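Salicylaldehyde dehydrogenase NahF (Pseudomonas putida, PDB 4JZ6) probably oxidises salicylaldehyde to salicylate, using NAD+ and water, in the breakdown of naphthalene. Local coordinates at residues R126-L131 against P179-N184; L200-V205 against L215-S220; R320-T325 against K366-G371; G355-A360 against G370-G375; C447-I450 against V455-E458. All blocks are in the same frame, centred on the assembly; numbering follows the deposited sequence.

Contact 1: R126-L131 against P179-N184; sequences REAASL and PLVCGN
Val-181 meets Ala-128 by van der Waals contact alone, and both of its methyl groups take part. CG2 reaches into the backbone of helix 111-130 and comes to 3.1 Å from Ala-128 O, a tight approach for a carbon and an oxygen. CG1 faces the methyl of Ala-128, with Val-181 CG1 and Ala-128 CB 4.0 Å apart. With CG1 between the backbone N and the carbonyl carbon (chi1 70°) and CG2 anti to N, both branches of the valine lie close to Ala-128 O, and CG1 also reaches the alanine methyl. Alanine suits position 128 because its single carbon lets the two backbones approach, the CA atoms of Ala-128 and Val-181 being 6.1 Å apart. Leu-131, at the end of its segment, offers its carbonyl carbon more loosely to the same CG2.

No hydrogen bond crosses between the segments; each has its own. Arg-126 O is held twice by Ser-130, whose OG (2.8 Å from Arg-126 O) and backbone N arrive from opposite faces of the carbonyl plane. Pro-179 O likewise takes two donors from Asn-184: the backbone N, and ND2, which sits in the carbonyl plane on a lone pair. Val-156 N, Gly-157 N and Phe-483 O also hold the Asn-184 amide.

Charge lies on the far side, where Arg-126 forms salt bridges with Glu-93 and Asp-90 of helix 78-94. That helix also packs Leu-85 against Val-181 and Ala-129.

Gly-183 ends helix 170-181 with positive phi, which suits glycine, and its N bonds Leu-180 O while Asn-184 N bonds Pro-179 O: a Schellman motif at the C-terminus of a helix packed close against its neighbour.

Contact 2: L200-V205 against L215-S220; sequences LITQCV and LNYLNS
Helix 200-205 runs nearly antiparallel to strand 215-218, at 163° between their directions and with the axes 9.5 Å apart at closest approach, and Thr-202 lies nearest Tyr-217. The threonine presents both of its branches. Its hydroxyl sits over one face of the tyrosine ring near the CB end, with Thr-202 OG1 3.6 Å from Tyr-217 CG. This is packing of an oxygen whose hydrogen bond goes elsewhere, to His-198 O one helical turn back. The methyl CG2, placed anti to the backbone N, leans instead between Tyr-217 CB and Leu-215 CD2. A threonine therefore serves well here, able to satisfy its own hydroxyl within the helix while its methyl packs against the strand.

The two elements belong to a beta-alpha-beta unit, strand 186-189, helix 195-208 and strand 215-218, in which the helix packs on one face of the sheet and runs back antiparallel to the strands it links. Phe-188 of the adjacent strand touches both Thr-202 and Leu-215, and its ring meets that of Tyr-217.

Further along, Leu-215 pushes CD2 into the fork of Val-205, at 3.7 Å from Val-205 CB and nearly as close to both methyls, the two side chains crossing at about a right angle. At the other end, Tyr-217 OH accepts a hydrogen bond from Asn-219 ND2 at 2.9 Å, with the oxygen in the plane of the amide. An alanine in place of Tyr-217 would probably open a gap beneath the Thr-202 hydroxyl and leave Asn-219 without this acceptor. Asn-219 ND2 also bonds Ser-191 O, and its OD1 receives Ser-220 N on a lone pair.

Contact 3: R320-T325 against K366-G371; sequences RFVEKT and KVVCGG. With SO4 (sulfate ion), chain E.
Thr-325, which packs on Cys-369, first uses its hydroxyl inside the helix: Phe-321 O is gripped by Thr-325 OG1 at 2.7 Å and by the backbone N of the same residue. The two donors come from opposite faces of the carbonyl plane, the hydroxyl well above it. This fixes the rotation of the threonine, and its methyl, anti to the backbone N, is turned to the strand, where Thr-325 CG2 lies 3.8 Å from Cys-369 SG.

One helical turn earlier, Val-322 spreads its branches over two residues. CG2 meets a methyl of Val-368, with Val-322 CG2 and Val-368 CG2 3.7 Å apart, while CG1 lies 3.9 Å from Cys-369 CB. Valine, threonine and cysteine are short, and suit a place where the CA atoms of Val-322 and Cys-369 are 6.3 Å apart.

Away from the strand, Arg-320 extends its chain to a sulfate, probably from the crystallisation liquor. Arg-320 NH1 gives a nearly straight bond of 3.2 Å to sulfate O4, at the edge of the guanidinium and in its plane; the bond from NH2 to O1 is weak. Ile-282 N, Asn-283 N and Arg-431 also hold the anion, and Glu-316 pairs with Arg-320.

Val-368 and Cys-369 both face Ile-382, a classic beta bulge in edge strand 366-369. Helix 311-327 thus rests on the margin of the sheet, with Phe-321 and Thr-325 reaching Ile-382 and helix 282-294 packed alongside.

Contact 4: G355-A360 against G370-G375; sequences GLFKDA and GGMAQG
Met-372 lays its side chain across the ring of Phe-357. Beyond CB, the first atom to touch is CG, which sits over the middle of the ring, 3.6 Å from the Phe-357 centroid and 11° off the ring normal, a CH-pi contact. Next comes SD, still above the face but more distant, at 4.8 Å from the same centroid. The chain is extended beyond CG, chi2 being 180°, and this carries the terminal methyl past the ring to the helix backbone. There Met-372 CE lies 3.5 Å from Lys-358 N. It also touches Phe-357 CB and, at 3.8 Å, Lys-358 CB, while the rest of the lysine leads away.

The ring has a second neighbour in the loop: Gly-371 O is 3.4 Å from Phe-357 CE2, and this oxygen also bonds Thr-381. The long methionine can lie along the ring and still reach the helix backbone, and the flat phenylalanine gives it a broad face to lie on. With an alanine in place of Phe-357, the Met-372 chain would probably lose the surface beneath it and be set free to turn.

Ala-373 N bonds Asn-354, and Thr-381 and Leu-383 of strand 381-384 also touch the ring. The arrangement is a Met-aromatic contact that joins the loop between strands 366-369 and 381-384 to helix 349-362.

Contact 5: C447-I450 against V455-E458; sequences CVHI and VQNE
A stack of a side-chain amide on an imidazole, Gln-456 over His-449, joins strand 447-450 to the loop that follows it, at the subunit interface. The two side chains come from opposite directions, and their planes are 22° apart. Gln-456 CD lies 3.5 Å above the ring plane over its centre, with Gln-456 NE2 over one end, 3.2 Å from His-449 CG. An extended chain beyond CG lets the glutamine reach across the whole ring.

Strand 447-450 is the edge of its sheet within this chain, but it pairs in parallel with a strand of the second subunit, and the sheet runs on across the dimer. Polar groups at the stack follow suit: His-449 ND1 bonds Thr-490 of the second subunit, and Gln-456 NE2 bonds both Ser-453 O and Glu-492 of that subunit. Histidine suits the place, being flat enough to stack while its two ring nitrogens bond at the rim. Trp-488 of the second subunit meets the histidine ring edge-to-face.

The other ring nitrogen is served by a water in the ring plane, 2.8 Å from His-449 NE2. That water donates to Gln-456 O at 2.6 Å, bridging strand and loop.

Contacts 3 and 4 are neighbours, 14 Å between centres, and share Gly-370 and Gly-371; they touch where Val-367 CG2 comes to 3.5 Å from Phe-357 CZ. Contact 5 reaches the same seven-stranded sheet as contact 3 but at its opposite edge strand, about 24 Å away centre to centre. Contacts 1 and 2 lie 17 Å apart between centres, and helix 78-94 packs on both; contact 1 is about 44 Å from contact 3, across the chain's centre. Contact 5 lies near the active site: the Gln-456 side chain is about 9 Å from a bound salicylaldehyde, Asn-457 touches a bound salicylaldehyde, and the His-449 side chain is about 12 Å from that of the predicted active-site Glu-267.

Contact 1: R126-L131 against P179-N184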
# COMPACT_ATOMS: atom_id res chain seq x y z
N ARG A 126 9.18 22.66 4.28
CA ARG A 126 8.19 23.73 4.25
C ARG A 126 6.84 23.24 3.74
O ARG A 126 5.80 23.61 4.27
CB ARG A 126 8.68 24.92 3.43
CG ARG A 126 9.85 25.61 4.07
CD ARG A 126 10.02 27.00 3.55
NE ARG A 126 11.08 27.67 4.30
CZ ARG A 126 12.35 27.72 3.92
NH1 ARG A 126 12.72 27.15 2.78
NH2 ARG A 126 13.24 28.35 4.67
N GLU A 127 6.88 22.41 2.70
CA GLU A 127 5.66 21.83 2.15
C GLU A 127 5.00 20.97 3.22
O GLU A 127 3.79 21.06 3.43
CB GLU A 127 5.98 20.97 0.93
CG GLU A 127 4.74 20.50 0.17
CD GLU A 127 4.03 21.65 -0.53
OE1 GLU A 127 2.81 21.52 -0.79
OE2 GLU A 127 4.69 22.67 -0.84
N ALA A 128 5.80 20.15 3.89
CA ALA A 128 5.28 19.32 4.97
C ALA A 128 4.68 20.22 6.05
O ALA A 128 3.56 20.00 6.50
CB ALA A 128 6.38 18.44 5.55
N ALA A 129 5.43 21.25 6.44
CA ALA A 129 4.97 22.24 7.41
C ALA A 129 3.61 22.83 7.03
O ALA A 129 2.73 22.98 7.89
CB ALA A 129 6.00 23.33 7.57
N SER A 130 3.45 23.17 5.75
CA SER A 130 2.22 23.76 5.24
C SER A 130 1.05 22.80 5.40
O SER A 130 -0.08 23.23 5.59
CB SER A 130 2.35 24.10 3.77
OG SER A 130 3.46 24.94 3.54
N LEU A 131 1.35 21.51 5.31
CA LEU A 131 0.32 20.47 5.31
C LEU A 131 -0.30 20.23 6.68
O LEU A 131 -1.31 19.53 6.79
CB LEU A 131 0.87 19.15 4.76
CG LEU A 131 1.05 19.04 3.24
CD1 LEU A 131 1.35 17.61 2.84
CD2 LEU A 131 -0.19 19.55 2.52
N PRO A 179 6.62 12.10 7.70
CA PRO A 179 6.13 11.36 8.87
C PRO A 179 6.01 12.24 10.12
O PRO A 179 5.13 12.01 10.95
CB PRO A 179 7.20 10.29 9.07
CG PRO A 179 7.77 10.07 7.69
CD PRO A 179 7.79 11.45 7.09
N LEU A 180 6.88 13.24 10.25
CA LEU A 180 6.78 14.16 11.38
C LEU A 180 5.47 14.97 11.39
O LEU A 180 4.74 14.96 12.38
CB LEU A 180 7.99 15.10 11.45
CG LEU A 180 9.32 14.44 11.85
CD1 LEU A 180 10.29 15.46 12.43
CD2 LEU A 180 9.08 13.30 12.82
N VAL A 181 5.18 15.66 10.29
CA VAL A 181 3.97 16.48 10.23
C VAL A 181 2.69 15.64 10.39
O VAL A 181 1.65 16.16 10.79
CB VAL A 181 3.90 17.32 8.94
CG1 VAL A 181 3.67 16.44 7.72
CG2 VAL A 181 2.83 18.40 9.07
N CYS A 182 2.78 14.34 10.12
CA CYS A 182 1.64 13.45 10.30
C CYS A 182 1.57 12.93 11.74
O CYS A 182 0.71 12.11 12.08
CB CYS A 182 1.68 12.31 9.28
SG CYS A 182 1.27 12.87 7.60
N GLY A 183 2.46 13.43 12.58
CA GLY A 183 2.42 13.15 14.01
C GLY A 183 3.16 11.88 14.38
O GLY A 183 3.01 11.38 15.49
N ASN A 184 3.95 11.36 13.45
CA ASN A 184 4.71 10.15 13.72
C ASN A 184 6.12 10.45 14.18
O ASN A 184 6.61 11.57 14.01
CB ASN A 184 4.74 9.26 12.49
CG ASN A 184 3.36 8.99 11.95
OD1 ASN A 184 2.62 8.17 12.50
ND2 ASN A 184 2.99 9.68 10.88

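Contact 2: L200-V205 against L215-S220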
# COMPACT_ATOMS: atom_id res chain seq x y z
N LEU A 200 24.32 15.20 9.54
CA LEU A 200 24.11 16.64 9.44
C LEU A 200 22.63 17.01 9.34
O LEU A 200 22.15 17.89 10.05
CB LEU A 200 24.87 17.23 8.25
CG LEU A 200 24.77 18.76 8.17
CD1 LEU A 200 25.23 19.39 9.48
CD2 LEU A 200 25.57 19.31 7.00
N ILE A 201 21.90 16.33 8.45
CA ILE A 201 20.49 16.62 8.29
C ILE A 201 19.78 16.36 9.61
O ILE A 201 18.90 17.11 10.02
CB ILE A 201 19.84 15.84 7.10
CG1 ILE A 201 18.41 16.33 6.85
CG2 ILE A 201 19.83 14.35 7.34
CD1 ILE A 201 17.79 15.77 5.60
N THR A 202 20.20 15.30 10.30
CA THR A 202 19.67 14.99 11.62
C THR A 202 19.94 16.16 12.57
O THR A 202 19.03 16.61 13.27
CB THR A 202 20.31 13.72 12.21
OG1 THR A 202 20.11 12.62 11.31
CG2 THR A 202 19.70 13.39 13.57
N GLN A 203 21.18 16.63 12.57
CA GLN A 203 21.56 17.74 13.43
C GLN A 203 20.66 18.96 13.20
O GLN A 203 20.25 19.63 14.14
CB GLN A 203 23.03 18.12 13.22
CG GLN A 203 23.51 19.20 14.17
CD GLN A 203 24.88 19.73 13.79
OE1 GLN A 203 25.59 19.13 12.99
NE2 GLN A 203 25.24 20.87 14.37
N CYS A 204 20.35 19.22 11.93
CA CYS A 204 19.47 20.32 11.60
C CYS A 204 18.12 20.17 12.29
O CYS A 204 17.62 21.12 12.91
CB CYS A 204 19.28 20.40 10.09
SG CYS A 204 20.71 21.09 9.25
N VAL A 205 17.56 18.97 12.21
CA VAL A 205 16.30 18.69 12.88
C VAL A 205 16.41 18.90 14.39
O VAL A 205 15.50 19.43 15.02
CB VAL A 205 15.81 17.27 12.55
CG1 VAL A 205 14.52 16.96 13.27
CG2 VAL A 205 15.62 17.13 11.06
N LEU A 215 12.94 12.02 16.28
CA LEU A 215 13.82 11.54 15.21
C LEU A 215 15.04 10.83 15.78
O LEU A 215 15.77 11.39 16.59
CB LEU A 215 14.27 12.70 14.32
CG LEU A 215 15.26 12.33 13.21
CD1 LEU A 215 14.63 11.38 12.20
CD2 LEU A 215 15.79 13.58 12.52
N ASN A 216 15.26 9.60 15.34
CA ASN A 216 16.38 8.81 15.81
C ASN A 216 17.18 8.28 14.62
O ASN A 216 16.61 7.76 13.66
CB ASN A 216 15.89 7.67 16.70
CG ASN A 216 15.08 8.16 17.89
OD1 ASN A 216 15.61 8.38 18.97
ND2 ASN A 216 13.78 8.34 17.68
N TYR A 217 18.50 8.43 14.67
CA TYR A 217 19.35 8.21 13.50
C TYR A 217 20.29 7.03 13.67
O TYR A 217 21.00 6.91 14.67
CB TYR A 217 20.14 9.49 13.19
CG TYR A 217 21.26 9.33 12.18
CD1 TYR A 217 22.55 9.74 12.49
CD2 TYR A 217 21.02 8.81 10.92
CE1 TYR A 217 23.58 9.61 11.57
CE2 TYR A 217 22.05 8.67 9.99
CZ TYR A 217 23.33 9.08 10.32
OH TYR A 217 24.35 8.96 9.41
N LEU A 218 20.30 6.15 12.67
CA LEU A 218 21.16 4.98 12.69
C LEU A 218 21.92 4.87 11.37
O LEU A 218 21.38 5.14 10.30
CB LEU A 218 20.34 3.71 12.88
CG LEU A 218 19.57 3.53 14.19
CD1 LEU A 218 18.59 2.40 14.01
CD2 LEU A 218 20.52 3.24 15.33
N ASN A 219 23.19 4.47 11.47
CA ASN A 219 23.97 4.14 10.30
C ASN A 219 24.88 2.96 10.62
O ASN A 219 25.16 2.70 11.79
CB ASN A 219 24.79 5.34 9.83
CG ASN A 219 24.91 5.41 8.33
OD1 ASN A 219 24.89 4.38 7.65
ND2 ASN A 219 25.03 6.62 7.79
N SER A 220 25.31 2.24 9.59
CA SER A 220 26.14 1.07 9.81
C SER A 220 26.94 0.69 8.56
O SER A 220 26.67 1.17 7.46
CB SER A 220 25.28 -0.12 10.23
OG SER A 220 24.37 -0.48 9.20

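Contact 3: R320-T325 against K366-G371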
# COMPACT_ATOMS: atom_id res chain seq x y z
N ARG A 320 23.77 15.58 -32.39
CA ARG A 320 23.76 16.74 -31.52
C ARG A 320 24.01 16.34 -30.07
O ARG A 320 24.82 16.97 -29.38
CB ARG A 320 22.43 17.51 -31.63
CG ARG A 320 22.10 17.97 -33.03
CD ARG A 320 21.10 19.12 -32.99
NE ARG A 320 20.39 19.29 -34.25
CZ ARG A 320 19.31 20.05 -34.41
NH1 ARG A 320 18.81 20.71 -33.37
NH2 ARG A 320 18.72 20.15 -35.59
N PHE A 321 23.32 15.30 -29.63
CA PHE A 321 23.47 14.75 -28.28
C PHE A 321 24.94 14.44 -28.00
O PHE A 321 25.47 14.78 -26.94
CB PHE A 321 22.62 13.49 -28.16
CG PHE A 321 22.48 12.97 -26.76
CD1 PHE A 321 22.67 13.80 -25.67
CD2 PHE A 321 22.14 11.64 -26.54
CE1 PHE A 321 22.53 13.31 -24.38
CE2 PHE A 321 22.01 11.15 -25.25
CZ PHE A 321 22.20 11.98 -24.17
N VAL A 322 25.60 13.81 -28.96
CA VAL A 322 26.99 13.42 -28.80
C VAL A 322 27.90 14.63 -28.71
O VAL A 322 28.84 14.67 -27.91
CB VAL A 322 27.44 12.45 -29.92
CG1 VAL A 322 28.97 12.44 -30.05
CG2 VAL A 322 26.91 11.06 -29.64
N GLU A 323 27.61 15.64 -29.53
CA GLU A 323 28.39 16.87 -29.54
C GLU A 323 28.39 17.50 -28.16
O GLU A 323 29.45 17.74 -27.57
CB GLU A 323 27.84 17.83 -30.59
CG GLU A 323 28.86 18.80 -31.16
CD GLU A 323 29.13 19.98 -30.24
OE1 GLU A 323 28.16 20.49 -29.63
OE2 GLU A 323 30.31 20.38 -30.13
N LYS A 324 27.19 17.76 -27.62
CA LYS A 324 27.05 18.36 -26.30
C LYS A 324 27.69 17.51 -25.20
O LYS A 324 28.38 18.03 -24.31
CB LYS A 324 25.57 18.56 -25.97
CG LYS A 324 24.85 19.54 -26.86
CD LYS A 324 25.53 20.89 -26.86
CE LYS A 324 24.75 21.89 -27.69
NZ LYS A 324 25.58 23.05 -28.13
N THR A 325 27.46 16.20 -25.26
CA THR A 325 27.91 15.27 -24.23
C THR A 325 29.44 15.22 -24.10
O THR A 325 29.97 15.26 -22.98
CB THR A 325 27.33 13.87 -24.47
OG1 THR A 325 25.90 13.95 -24.42
CG2 THR A 325 27.80 12.88 -23.43
N LYS A 366 26.68 0.21 -30.34
CA LYS A 366 27.66 1.10 -30.94
C LYS A 366 27.98 2.24 -29.98
O LYS A 366 27.10 3.04 -29.63
CB LYS A 366 27.12 1.61 -32.28
CG LYS A 366 27.97 2.66 -32.97
CD LYS A 366 27.34 3.08 -34.29
CE LYS A 366 27.98 4.35 -34.84
NZ LYS A 366 29.47 4.26 -34.85
N VAL A 367 29.22 2.31 -29.52
CA VAL A 367 29.66 3.40 -28.66
C VAL A 367 29.80 4.65 -29.53
O VAL A 367 30.76 4.79 -30.28
CB VAL A 367 31.02 3.11 -28.00
CG1 VAL A 367 31.42 4.24 -27.07
CG2 VAL A 367 30.97 1.80 -27.24
N VAL A 368 28.83 5.55 -29.44
CA VAL A 368 28.90 6.77 -30.24
C VAL A 368 29.70 7.84 -29.53
O VAL A 368 30.16 8.80 -30.16
CB VAL A 368 27.51 7.31 -30.63
CG1 VAL A 368 26.91 6.46 -31.76
CG2 VAL A 368 26.60 7.35 -29.42
N CYS A 369 29.87 7.68 -28.22
CA CYS A 369 30.77 8.53 -27.45
C CYS A 369 31.08 7.89 -26.10
O CYS A 369 30.30 7.09 -25.59
CB CYS A 369 30.19 9.94 -27.27
SG CYS A 369 29.37 10.24 -25.69
N GLY A 370 32.23 8.24 -25.54
CA GLY A 370 32.61 7.72 -24.24
C GLY A 370 33.48 6.48 -24.32
O GLY A 370 34.22 6.27 -25.28
N GLY A 371 33.38 5.65 -23.29
CA GLY A 371 34.21 4.46 -23.18
C GLY A 371 33.82 3.71 -21.92
O GLY A 371 32.88 4.11 -21.23
S SO4 E . 14.84 21.60 -34.43
O1 SO4 E . 15.39 21.12 -35.69
O2 SO4 E . 13.94 22.72 -34.70
O3 SO4 E . 14.10 20.52 -33.80
O4 SO4 E . 15.91 22.05 -33.53

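Contact 4: G355-A360 against G370-G375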
# COMPACT_ATOMS: atom_id res chain seq x y z
N GLY A 355 30.02 -4.89 -17.18
CA GLY A 355 29.31 -6.12 -17.49
C GLY A 355 28.18 -5.83 -18.46
O GLY A 355 28.02 -6.52 -19.47
N LEU A 356 27.40 -4.79 -18.15
CA LEU A 356 26.33 -4.34 -19.02
C LEU A 356 26.87 -3.83 -20.36
O LEU A 356 26.29 -4.08 -21.42
CB LEU A 356 25.52 -3.23 -18.33
CG LEU A 356 24.40 -3.60 -17.34
CD1 LEU A 356 23.24 -4.25 -18.07
CD2 LEU A 356 24.88 -4.50 -16.22
N PHE A 357 27.99 -3.11 -20.30
CA PHE A 357 28.63 -2.50 -21.46
C PHE A 357 29.13 -3.57 -22.44
O PHE A 357 28.84 -3.51 -23.64
CB PHE A 357 29.79 -1.63 -20.96
CG PHE A 357 30.31 -0.63 -21.97
CD1 PHE A 357 30.69 -1.01 -23.24
CD2 PHE A 357 30.45 0.71 -21.61
CE1 PHE A 357 31.18 -0.08 -24.15
CE2 PHE A 357 30.94 1.64 -22.51
CZ PHE A 357 31.30 1.24 -23.78
N LYS A 358 29.89 -4.54 -21.94
CA LYS A 358 30.42 -5.60 -22.79
C LYS A 358 29.31 -6.37 -23.48
O LYS A 358 29.38 -6.64 -24.68
CB LYS A 358 31.29 -6.57 -21.98
CG LYS A 358 31.88 -7.70 -22.83
CD LYS A 358 32.52 -8.81 -22.00
CE LYS A 358 33.14 -9.88 -22.91
NZ LYS A 358 33.73 -11.02 -22.15
N ASP A 359 28.27 -6.71 -22.71
CA ASP A 359 27.15 -7.47 -23.24
C ASP A 359 26.49 -6.75 -24.42
O ASP A 359 26.28 -7.35 -25.47
CB ASP A 359 26.11 -7.75 -22.15
CG ASP A 359 24.85 -8.40 -22.70
OD1 ASP A 359 24.81 -9.65 -22.76
OD2 ASP A 359 23.92 -7.66 -23.07
N ALA A 360 26.17 -5.48 -24.21
CA ALA A 360 25.61 -4.65 -25.27
C ALA A 360 26.55 -4.58 -26.47
O ALA A 360 26.12 -4.78 -27.61
CB ALA A 360 25.33 -3.25 -24.74
N GLY A 370 32.23 8.24 -25.54
CA GLY A 370 32.61 7.72 -24.24
C GLY A 370 33.48 6.48 -24.32
O GLY A 370 34.22 6.27 -25.28
N GLY A 371 33.38 5.65 -23.29
CA GLY A 371 34.21 4.46 -23.18
C GLY A 371 33.82 3.71 -21.92
O GLY A 371 32.88 4.11 -21.23
N MET A 372 34.54 2.64 -21.61
CA MET A 372 34.20 1.85 -20.43
C MET A 372 34.65 2.54 -19.16
O MET A 372 35.21 3.63 -19.20
CB MET A 372 34.78 0.44 -20.51
CG MET A 372 33.85 -0.58 -21.14
SD MET A 372 34.56 -2.23 -21.22
CE MET A 372 33.08 -3.22 -21.44
N ALA A 373 34.40 1.89 -18.03
CA ALA A 373 34.69 2.49 -16.74
C ALA A 373 35.83 1.78 -16.02
O ALA A 373 36.33 0.75 -16.47
CB ALA A 373 33.44 2.48 -15.87
N GLN A 374 36.25 2.35 -14.90
CA GLN A 374 37.23 1.74 -14.04
C GLN A 374 37.01 2.27 -12.63
O GLN A 374 37.21 3.45 -12.38
CB GLN A 374 38.65 2.07 -14.50
CG GLN A 374 39.71 1.29 -13.76
CD GLN A 374 39.60 -0.20 -13.98
OE1 GLN A 374 39.47 -0.67 -15.12
NE2 GLN A 374 39.64 -0.97 -12.89
N GLY A 375 36.58 1.39 -11.73
CA GLY A 375 36.21 1.82 -10.39
C GLY A 375 35.08 2.82 -10.48
O GLY A 375 34.03 2.54 -11.07

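Contact 5: C447-I450 against V455-E458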
# COMPACT_ATOMS: atom_id res chain seq x y z
N CYS A 447 5.71 9.47 -13.37
CA CYS A 447 5.91 10.85 -13.80
C CYS A 447 6.09 10.93 -15.32
O CYS A 447 6.95 10.25 -15.89
CB CYS A 447 7.14 11.44 -13.12
SG CYS A 447 7.20 11.16 -11.34
N VAL A 448 5.27 11.75 -15.97
CA VAL A 448 5.37 11.99 -17.41
C VAL A 448 5.55 13.48 -17.68
O VAL A 448 4.76 14.31 -17.21
CB VAL A 448 4.12 11.48 -18.16
CG1 VAL A 448 4.20 11.85 -19.62
CG2 VAL A 448 3.99 9.98 -18.00
N HIS A 449 6.59 13.84 -18.42
CA HIS A 449 6.86 15.25 -18.68
C HIS A 449 6.82 15.59 -20.17
O HIS A 449 7.71 15.19 -20.93
CB HIS A 449 8.19 15.66 -18.06
CG HIS A 449 8.24 15.42 -16.58
ND1 HIS A 449 7.44 16.10 -15.69
CD2 HIS A 449 8.97 14.55 -15.85
CE1 HIS A 449 7.68 15.67 -14.47
NE2 HIS A 449 8.61 14.73 -14.53
N ILE A 450 5.78 16.31 -20.57
CA ILE A 450 5.59 16.66 -21.97
C ILE A 450 6.53 17.80 -22.35
O ILE A 450 6.40 18.92 -21.86
CB ILE A 450 4.14 17.05 -22.28
CG1 ILE A 450 3.18 15.93 -21.86
CG2 ILE A 450 3.99 17.38 -23.75
CD1 ILE A 450 3.54 14.56 -22.41
N VAL A 455 14.17 14.19 -15.20
CA VAL A 455 14.64 14.48 -13.84
C VAL A 455 13.92 15.70 -13.25
O VAL A 455 14.42 16.84 -13.31
CB VAL A 455 16.17 14.65 -13.79
CG1 VAL A 455 16.65 14.98 -12.39
CG2 VAL A 455 16.85 13.39 -14.29
N GLN A 456 12.74 15.46 -12.69
CA GLN A 456 11.96 16.52 -12.05
C GLN A 456 11.33 16.01 -10.76
O GLN A 456 11.03 14.82 -10.63
CB GLN A 456 10.87 17.04 -13.00
CG GLN A 456 11.41 17.62 -14.29
CD GLN A 456 10.31 18.07 -15.25
OE1 GLN A 456 9.34 18.71 -14.85
NE2 GLN A 456 10.47 17.72 -16.52
N ASN A 457 11.14 16.92 -9.81
CA ASN A 457 10.48 16.61 -8.55
C ASN A 457 10.08 17.89 -7.86
O ASN A 457 10.92 18.74 -7.55
CB ASN A 457 11.38 15.78 -7.63
CG ASN A 457 10.68 15.34 -6.34
OD1 ASN A 457 11.32 15.24 -5.28
ND2 ASN A 457 9.39 15.06 -6.42
N GLU A 458 8.78 18.04 -7.62
CA GLU A 458 8.26 19.18 -6.88
C GLU A 458 7.50 18.62 -5.67
O GLU A 458 6.92 17.55 -5.75
CB GLU A 458 7.35 20.03 -7.79
CG GLU A 458 8.07 20.55 -9.05
CD GLU A 458 7.18 21.36 -9.98
OE1 GLU A 458 6.40 22.20 -9.49
OE2 GLU A 458 7.25 21.15 -11.21
O HOH W 1 9.99 13.34 -12.49